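Long-range contacts in sortase B (Streptococcus pyogenes, PDB 3PSQ), which takes part in pilus assembly, probably as a cysteine transpeptidase of the sortase family: residues Leu106-Arg110 / Arg198-Ile202; Ile135-Thr141 / Lys169-Arg174. One frame throughout, in Å; residues are numbered along the deposited sequence. Where two conformers were deposited one is given.

Contacts 1 and 2 have centres about 7 Å apart and share one mixed sheet, in which strands 130-142 and 197-205 are antiparallel neighbours. Along the chain the segments come as 106-110, 135-141, 169-174 and 198-202, so both segments of contact 2 fall between the two of contact 1. Among the polar links between them, Ile-139 N lies 2.7 Å from Ile-200 O, a bond within the sheet, and Gln-172 NE2 makes a 2.7 Å hydrogen bond to Arg-110 O. Contact 1 lays a 3-10 turn on the sheet, while contact 2 adds a strand along the edge of 130-142. Together they build up one flank of the sortase domain, and segment 198-202 begins with Arg-198, the predicted transition state stabilizer.

Contact 1 of 2, residues Leu106-Arg110 / Arg198-Ile202; sequences LPNFR and RIIVI
Ile-199 reaches Leu-106 and Pro-107 through an extended side chain: CG1 stands opposite the backbone N (chi1 -176°), and a second extended torsion (chi2 168°) carries CD1 straight from strand 197-205 to the 3-10 turn 106-110. Phe-109 is set differently, its CG opposite its own carbonyl carbon and beside the backbone N (chi1 -73°), which brings the ring to Val-201.

The evidence for a methyl pressed on the main chain of the turn is the position of Ile-199 CD1, 3.5 Å from Pro-107 CA and 3.6 Å from Leu-106 O. Among the side chains of the turn, the same methyl meets Arg-110 CG more loosely, at 4.3 Å. That turn is itself closed by Phe-109 N bonding to Leu-106 O at 3.0 Å, and the oxygen lies in the plane of the Phe-109 ring, at its edge.

Val-201 divides its two methyls. CG2 touches the ring at Phe-109 CD2, 3.6 Å away, and also meets Leu-106 CD2 at 4.1 Å, while CG1 lies over one face of the ring. The Phe-109 and Val-201 side chains approach at about a right angle. Between these two segments the interface is apolar, with 273 Å² buried. Arg-110 lends its aliphatic part and sends its guanidinium to a salt bridge with Glu-191.

The alternation along the strand agrees: Ile-199 and Val-201 point to the turn, whereas Ile-200 points away, onto Ala-186 and Ser-188 of strand 184-190. The Phe-109 ring further packs edge-to-face with Phe-114. This is core packing of the sortase fold, in which the connection between helices 96-102 and 112-117 closes over strand 197-205, which carries Arg-198, the predicted transition state stabilizer.

Contact 2 of 2, residues Ile135-Thr141 / Lys169-Arg174; sequences IFACIQT and KSVQYR. With EDO (1,2-ethanediol), chain D.
Arg-174 runs beside Phe-136 and ends on Ile-135. From CB its chain turns so that CG falls between the backbone N and carbonyl carbon (chi1 69°), and CG then packs on Phe-136 CA at 3.7 Å. CD passes Ile-135 O at 3.6 Å, and a bend at chi3 returns the guanidinium to that oxygen, with NH2 bonded to Ile-135 O at 2.8 Å. The oxygen lies near the guanidinium plane, but the nitrogen sits 42° out of the carbonyl plane. NH1 bonds to Phe-115 O, a second restraint.

The Tyr-173 and Phe-136 side chains run side by side in the same direction, their ring planes 88° apart. C2 of an ethanediol, probably from the crystallisation liquor, sits over one Phe-136 face toward its rim; its O2 bonds to Arg-174 O.

Antiparallel pairing (Arg-174 N to Phe-136 O, Cys-138 N to Gln-172 O, Gln-140 N to Lys-169 O) is interrupted by a classic bulge at Val-171 and Gln-172, both facing Cys-138.

Strand 130-142 pairs antiparallel with both 170-173 and 197-205, with helix 159-167 against the Ala-137 and Ile-139 face and helix 112-117 touching Ile-135, Gln-172 and Arg-174.

Contact 1 of 2, residues Leu106-Arg110 / Arg198-Ile202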
# COMPACT_ATOMS: atom_id res chain seq x y z
N LEU A 106 4.12 8.01 -6.07
CA LEU A 106 4.43 7.84 -4.63
C LEU A 106 5.62 8.72 -4.17
O LEU A 106 5.57 9.27 -3.07
CB LEU A 106 4.62 6.37 -4.23
CG LEU A 106 3.38 5.47 -4.16
CD1 LEU A 106 3.71 4.10 -3.56
CD2 LEU A 106 2.24 6.14 -3.39
N PRO A 107 6.67 8.85 -5.00
CA PRO A 107 7.80 9.65 -4.55
C PRO A 107 7.48 11.15 -4.34
O PRO A 107 8.33 11.89 -3.83
CB PRO A 107 8.84 9.48 -5.67
CG PRO A 107 8.46 8.25 -6.35
CD PRO A 107 6.97 8.12 -6.23
N ASN A 108 6.30 11.61 -4.75
CA ASN A 108 5.91 12.99 -4.43
C ASN A 108 5.82 13.18 -2.92
O ASN A 108 5.98 14.28 -2.43
CB ASN A 108 4.57 13.37 -5.08
CG ASN A 108 4.67 13.44 -6.61
OD1 ASN A 108 5.76 13.59 -7.14
ND2 ASN A 108 3.55 13.30 -7.29
N PHE A 109 5.58 12.09 -2.19
CA PHE A 109 5.49 12.16 -0.74
C PHE A 109 6.82 12.43 -0.05
O PHE A 109 6.86 12.64 1.16
CB PHE A 109 4.83 10.91 -0.19
CG PHE A 109 3.36 10.86 -0.44
CD1 PHE A 109 2.48 11.59 0.35
CD2 PHE A 109 2.84 10.10 -1.47
CE1 PHE A 109 1.09 11.56 0.11
CE2 PHE A 109 1.49 10.05 -1.69
CZ PHE A 109 0.60 10.78 -0.89
N ARG A 110 7.90 12.41 -0.82
CA ARG A 110 9.22 12.80 -0.34
C ARG A 110 9.30 14.32 -0.18
O ARG A 110 10.14 14.83 0.57
CB ARG A 110 10.33 12.34 -1.29
CG ARG A 110 10.41 10.80 -1.50
CD ARG A 110 11.39 10.39 -2.63
NE ARG A 110 12.75 10.59 -2.15
CZ ARG A 110 13.49 9.64 -1.58
NH1 ARG A 110 13.04 8.40 -1.48
NH2 ARG A 110 14.70 9.94 -1.13
N ARG A 198 13.53 0.97 -2.21
CA ARG A 198 12.06 0.85 -2.09
C ARG A 198 11.47 2.11 -1.47
O ARG A 198 12.07 2.71 -0.58
CB ARG A 198 11.61 -0.40 -1.30
CG ARG A 198 12.05 -1.75 -1.85
CD ARG A 198 11.28 -2.16 -3.07
NE ARG A 198 11.72 -3.46 -3.60
CZ ARG A 198 12.62 -3.63 -4.57
NH1 ARG A 198 13.20 -2.57 -5.13
NH2 ARG A 198 12.94 -4.86 -5.01
N ILE A 199 10.31 2.52 -1.95
CA ILE A 199 9.60 3.57 -1.27
C ILE A 199 8.38 3.00 -0.53
O ILE A 199 7.68 2.13 -1.06
CB ILE A 199 9.19 4.72 -2.24
CG1 ILE A 199 8.52 5.84 -1.44
CG2 ILE A 199 8.30 4.19 -3.36
CD1 ILE A 199 8.31 7.14 -2.21
N ILE A 200 8.12 3.50 0.68
CA ILE A 200 6.89 3.14 1.38
C ILE A 200 6.20 4.41 1.86
O ILE A 200 6.85 5.27 2.48
CB ILE A 200 7.18 2.24 2.63
CG1 ILE A 200 7.96 0.98 2.23
CG2 ILE A 200 5.89 1.90 3.35
CD1 ILE A 200 8.34 0.06 3.37
N VAL A 201 4.91 4.54 1.55
CA VAL A 201 4.02 5.52 2.15
C VAL A 201 3.10 4.77 3.12
O VAL A 201 2.34 3.86 2.73
CB VAL A 201 3.17 6.25 1.11
CG1 VAL A 201 2.12 7.14 1.80
CG2 VAL A 201 4.05 7.11 0.18
N ILE A 202 3.20 5.13 4.39
CA ILE A 202 2.42 4.45 5.43
C ILE A 202 1.43 5.38 6.14
O ILE A 202 1.73 6.55 6.41
CB ILE A 202 3.35 3.74 6.44
CG1 ILE A 202 2.54 3.11 7.57
CG2 ILE A 202 4.31 4.71 7.04
CD1 ILE A 202 3.29 2.01 8.23

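Contact 2 of 2, residues Ile135-Thr141 / Lys169-Arg174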
# COMPACT_ATOMS: atom_id res chain seq x y z
N ILE A 135 -2.08 9.44 6.66
CA ILE A 135 -0.68 9.24 6.31
C ILE A 135 0.26 9.87 7.34
O ILE A 135 0.07 11.03 7.72
CB ILE A 135 -0.36 9.84 4.89
CG1 ILE A 135 -1.30 9.24 3.82
CG2 ILE A 135 1.14 9.70 4.54
CD1 ILE A 135 -1.24 9.93 2.46
N PHE A 136 1.28 9.15 7.79
CA PHE A 136 2.21 9.77 8.73
C PHE A 136 3.68 9.65 8.34
O PHE A 136 4.50 10.29 8.96
CB PHE A 136 2.01 9.27 10.17
CG PHE A 136 2.31 7.82 10.37
CD1 PHE A 136 3.59 7.39 10.68
CD2 PHE A 136 1.30 6.87 10.26
CE1 PHE A 136 3.87 6.04 10.86
CE2 PHE A 136 1.56 5.51 10.45
CZ PHE A 136 2.83 5.10 10.75
N ALA A 137 4.03 8.85 7.33
CA ALA A 137 5.44 8.73 6.93
C ALA A 137 5.63 8.39 5.46
O ALA A 137 4.85 7.66 4.87
CB ALA A 137 6.15 7.68 7.80
N CYS A 138 6.70 8.95 4.89
CA CYS A 138 7.24 8.51 3.62
C CYS A 138 8.62 7.94 3.88
O CYS A 138 9.50 8.65 4.39
CB CYS A 138 7.38 9.70 2.69
SG CYS A 138 7.88 9.25 1.02
N ILE A 139 8.84 6.69 3.52
CA ILE A 139 10.06 5.94 3.90
C ILE A 139 10.95 5.60 2.70
O ILE A 139 10.46 5.23 1.62
CB ILE A 139 9.62 4.62 4.60
CG1 ILE A 139 8.85 4.93 5.89
CG2 ILE A 139 10.79 3.65 4.80
CD1 ILE A 139 7.84 3.86 6.27
N GLN A 140 12.26 5.76 2.87
CA GLN A 140 13.19 5.23 1.89
C GLN A 140 13.95 4.08 2.51
O GLN A 140 14.63 4.21 3.53
CB GLN A 140 14.16 6.26 1.33
CG GLN A 140 15.26 5.62 0.43
CD GLN A 140 14.86 5.50 -1.05
OE1 GLN A 140 14.35 4.47 -1.50
NE2 GLN A 140 15.12 6.57 -1.81
N THR A 141 13.79 2.92 1.90
CA THR A 141 14.42 1.76 2.42
C THR A 141 14.84 0.96 1.20
O THR A 141 14.89 1.50 0.10
CB THR A 141 13.45 1.01 3.37
OG1 THR A 141 14.15 -0.06 3.96
CG2 THR A 141 12.22 0.46 2.65
N LYS A 169 14.03 5.72 8.92
CA LYS A 169 14.11 5.55 7.48
C LYS A 169 13.20 6.51 6.74
O LYS A 169 13.07 6.41 5.52
CB LYS A 169 13.82 4.09 7.11
CG LYS A 169 15.00 3.24 7.46
CD LYS A 169 14.75 1.78 7.34
CE LYS A 169 16.01 1.06 7.77
NZ LYS A 169 16.18 -0.20 7.00
N SER A 170 12.58 7.43 7.47
CA SER A 170 11.62 8.35 6.89
C SER A 170 12.27 9.60 6.32
O SER A 170 13.19 10.15 6.92
CB SER A 170 10.55 8.73 7.91
OG SER A 170 9.71 7.62 8.21
N VAL A 171 11.78 10.01 5.16
CA VAL A 171 12.17 11.27 4.53
C VAL A 171 11.17 12.36 4.97
O VAL A 171 11.54 13.52 5.08
CB VAL A 171 12.17 11.14 2.98
CG1 VAL A 171 12.42 12.49 2.31
CG2 VAL A 171 13.21 10.13 2.53
N GLN A 172 9.90 11.98 5.15
CA GLN A 172 8.93 12.82 5.83
C GLN A 172 8.19 12.04 6.93
O GLN A 172 7.96 10.83 6.80
CB GLN A 172 7.92 13.41 4.83
CG GLN A 172 8.52 14.11 3.64
CD GLN A 172 9.26 15.38 4.01
OE1 GLN A 172 9.14 15.89 5.13
NE2 GLN A 172 10.04 15.91 3.06
N TYR A 173 7.85 12.71 8.03
CA TYR A 173 7.18 12.07 9.17
C TYR A 173 6.32 13.07 9.95
O TYR A 173 6.61 14.28 9.98
CB TYR A 173 8.25 11.51 10.10
CG TYR A 173 7.73 10.59 11.19
CD1 TYR A 173 7.50 9.24 10.95
CD2 TYR A 173 7.50 11.07 12.48
CE1 TYR A 173 7.05 8.40 11.95
CE2 TYR A 173 7.06 10.21 13.51
CZ TYR A 173 6.83 8.88 13.22
OH TYR A 173 6.39 8.02 14.19
N ARG A 174 5.22 12.60 10.53
CA ARG A 174 4.43 13.42 11.44
C ARG A 174 3.95 12.55 12.60
O ARG A 174 3.62 11.39 12.39
CB ARG A 174 3.25 14.08 10.71
CG ARG A 174 2.15 13.13 10.24
CD ARG A 174 0.94 13.86 9.70
NE ARG A 174 1.32 14.86 8.70
CZ ARG A 174 1.20 14.71 7.39
NH1 ARG A 174 1.58 15.69 6.57
NH2 ARG A 174 0.68 13.59 6.89
C1 EDO D . 1.96 7.11 14.70
O1 EDO D . 1.91 7.46 16.08
C2 EDO D . 3.00 8.00 14.04
O2 EDO D . 2.41 9.29 13.88